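Local coordinates for protein Non-structural maintenance of chromosomes element 4 (Xenopus laevis, PDB 7DG2) that is a non-SMC subunit of the SMC5-SMC6 complex and probably contributes to repair of DNA double-strand breaks by homologous recombination between sister chromatids, at residues C[14-19]-C[52-57]. Numbering follows the deposited sequence.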
loop_
_atom_site.group_PDB
_atom_site.type_symbol
_atom_site.label_atom_id
_atom_site.label_comp_id
_atom_site.label_asym_id
_atom_site.label_seq_id
_atom_site.Cartn_x
_atom_site.Cartn_y
_atom_site.Cartn_z
ATOM N N ALA C 14 -21.957 5.199 21.689
ATOM C CA ALA C 14 -21.341 5.354 23.001
ATOM C C ALA C 14 -20.272 4.290 23.226
ATOM O O ALA C 14 -19.183 4.589 23.733
ATOM C CB ALA C 14 -22.406 5.295 24.098
ATOM N N ASP C 15 -20.555 3.045 22.837
ATOM C CA ASP C 15 -19.584 1.974 23.037
ATOM C C ASP C 15 -18.406 2.092 22.077
ATOM O O ASP C 15 -17.278 1.733 22.442
ATOM C CB ASP C 15 -20.272 0.618 22.898
ATOM C CG ASP C 15 -21.221 0.320 24.059
ATOM O OD1 ASP C 15 -21.020 0.887 25.156
ATOM O OD2 ASP C 15 -22.166 -0.474 23.877
ATOM N N LEU C 16 -18.636 2.600 20.860
ATOM C CA LEU C 16 -17.524 2.837 19.941
ATOM C C LEU C 16 -16.566 3.875 20.510
ATOM O O LEU C 16 -15.344 3.698 20.468
ATOM C CB LEU C 16 -18.044 3.285 18.571
ATOM C CG LEU C 16 -18.717 2.217 17.703
ATOM C CD1 LEU C 16 -19.539 2.852 16.561
ATOM C CD2 LEU C 16 -17.665 1.282 17.138
ATOM N N LEU C 17 -17.107 4.979 21.032
ATOM C CA LEU C 17 -16.250 6.032 21.574
ATOM C C LEU C 17 -15.415 5.521 22.737
ATOM O O LEU C 17 -14.236 5.874 22.863
ATOM C CB LEU C 17 -17.090 7.231 22.006
ATOM C CG LEU C 17 -17.751 8.001 20.857
ATOM C CD1 LEU C 17 -18.831 8.932 21.382
ATOM C CD2 LEU C 17 -16.702 8.769 20.077
ATOM N N SER C 18 -16.006 4.689 23.598
ATOM C CA SER C 18 -15.234 4.074 24.674
ATOM C C SER C 18 -14.102 3.226 24.113
ATOM O O SER C 18 -12.947 3.342 24.543
ATOM C CB SER C 18 -16.148 3.228 25.560
ATOM O OG SER C 18 -17.165 4.025 26.132
ATOM N N PHE C 19 -14.419 2.361 23.145
ATOM C CA PHE C 19 -13.402 1.509 22.540
ATOM C C PHE C 19 -12.312 2.350 21.889
ATOM O O PHE C 19 -11.128 1.987 21.916
ATOM C CB PHE C 19 -14.066 0.569 21.525
ATOM C CG PHE C 19 -13.144 -0.476 20.952
ATOM C CD1 PHE C 19 -12.953 -1.687 21.603
ATOM C CD2 PHE C 19 -12.483 -0.254 19.755
ATOM C CE1 PHE C 19 -12.105 -2.652 21.074
ATOM C CE2 PHE C 19 -11.634 -1.214 19.221
ATOM C CZ PHE C 19 -11.446 -2.417 19.883
ATOM N N GLN C 52 -7.689 4.818 13.742
ATOM C CA GLN C 52 -6.753 3.733 13.465
ATOM C C GLN C 52 -6.977 2.563 14.410
ATOM O O GLN C 52 -6.894 1.401 13.995
ATOM C CB GLN C 52 -5.310 4.226 13.575
ATOM C CG GLN C 52 -4.735 4.776 12.279
ATOM C CD GLN C 52 -3.255 5.112 12.401
ATOM O OE1 GLN C 52 -2.591 4.717 13.367
ATOM N NE2 GLN C 52 -2.734 5.847 11.426
ATOM N N LYS C 53 -7.248 2.849 15.687
ATOM C CA LYS C 53 -7.531 1.782 16.644
ATOM C C LYS C 53 -8.756 0.987 16.216
ATOM O O LYS C 53 -8.746 -0.251 16.212
ATOM C CB LYS C 53 -7.743 2.364 18.043
ATOM C CG LYS C 53 -6.461 2.767 18.782
ATOM C CD LYS C 53 -6.637 2.688 20.308
ATOM C CE LYS C 53 -7.418 3.873 20.877
ATOM N NZ LYS C 53 -6.566 5.087 21.113
ATOM N N LEU C 54 -9.820 1.695 15.836
ATOM C CA LEU C 54 -11.035 1.027 15.382
ATOM C C LEU C 54 -10.788 0.252 14.096
ATOM O O LEU C 54 -11.231 -0.892 13.955
ATOM C CB LEU C 54 -12.146 2.067 15.194
ATOM C CG LEU C 54 -13.568 1.543 14.999
ATOM C CD1 LEU C 54 -13.971 0.723 16.209
ATOM C CD2 LEU C 54 -14.541 2.700 14.799
ATOM N N GLY C 55 -10.072 0.854 13.149
ATOM C CA GLY C 55 -9.809 0.176 11.896
ATOM C C GLY C 55 -8.964 -1.073 12.051
ATOM O O GLY C 55 -9.152 -2.035 11.315
ATOM N N SER C 56 -8.007 -1.065 12.978
ATOM C CA SER C 56 -7.196 -2.258 13.199
ATOM C C SER C 56 -8.038 -3.402 13.739
ATOM O O SER C 56 -7.825 -4.567 13.375
ATOM C CB SER C 56 -6.050 -1.941 14.148
ATOM O OG SER C 56 -5.106 -1.132 13.480
ATOM N N GLU C 57 -9.007 -3.093 14.598
ATOM C CA GLU C 57 -9.949 -4.123 15.024
ATOM C C GLU C 57 -10.780 -4.602 13.838
ATOM O O GLU C 57 -10.894 -5.804 13.587
ATOM C CB GLU C 57 -10.840 -3.582 16.144
ATOM C CG GLU C 57 -11.892 -4.564 16.665
ATOM C CD GLU C 57 -11.290 -5.801 17.314
ATOM O OE1 GLU C 57 -10.159 -5.711 17.840
ATOM O OE2 GLU C 57 -11.951 -6.863 17.299
#
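The outer edge of the Phe19 ring comes up to the backbone of Lys53, with CE2 of Phe19 lying 4.3 Å from O of Lys53 and that oxygen close to the ring plane. At this distance the contact is a loose one at the ring edge; the carbonyl also accepts the helical bond from N of Glu57, and the lysine ammonium is held within its own chain by a salt bridge to Asp49. One residue on, Leu54 supplies the apolar centre of the contact. Its CD1 methyl touches two residues of helix 9-20, CD2 of Leu16 at 3.8 Å and CD2 of Phe19 at 4.0 Å. The two leucines meet methyl to methyl, their side chains roughly perpendicular. Glu57, a turn further along, offers its aliphatic part to the far end of the ring: CG of Glu57 lies 3.9 Å from CZ of Phe19. With CG of Phe19 trans to its own amide nitrogen (chi1 -173°), the phenyl group stretches across to the other helix and spans the turn from Lys53 to Glu57. The glutamate chain is bent at its second torsion, and its carboxylate plane stands 78° from the ring. OE2 of Glu57 is gripped by a salt bridge to Lys192 of the neighbouring MAGE domain-containing protein and a hydrogen bond to Tyr61, two bonds that should restrain the end of the glutamate chain beside the ring. Ile193 of that same MAGE chain also packs on Phe19. No hydrogen bond joins the segments, whose axes approach to 10.5 Å at an angle of 102°. The example is consistent with the way the Nse1-Nse3 dimer shapes Nse4: in this fragment two nearly perpendicular helices, the first within the Nse3/MAGE-binding region, meet through a small apolar helix-helix contact bordered by the MAGE subunit.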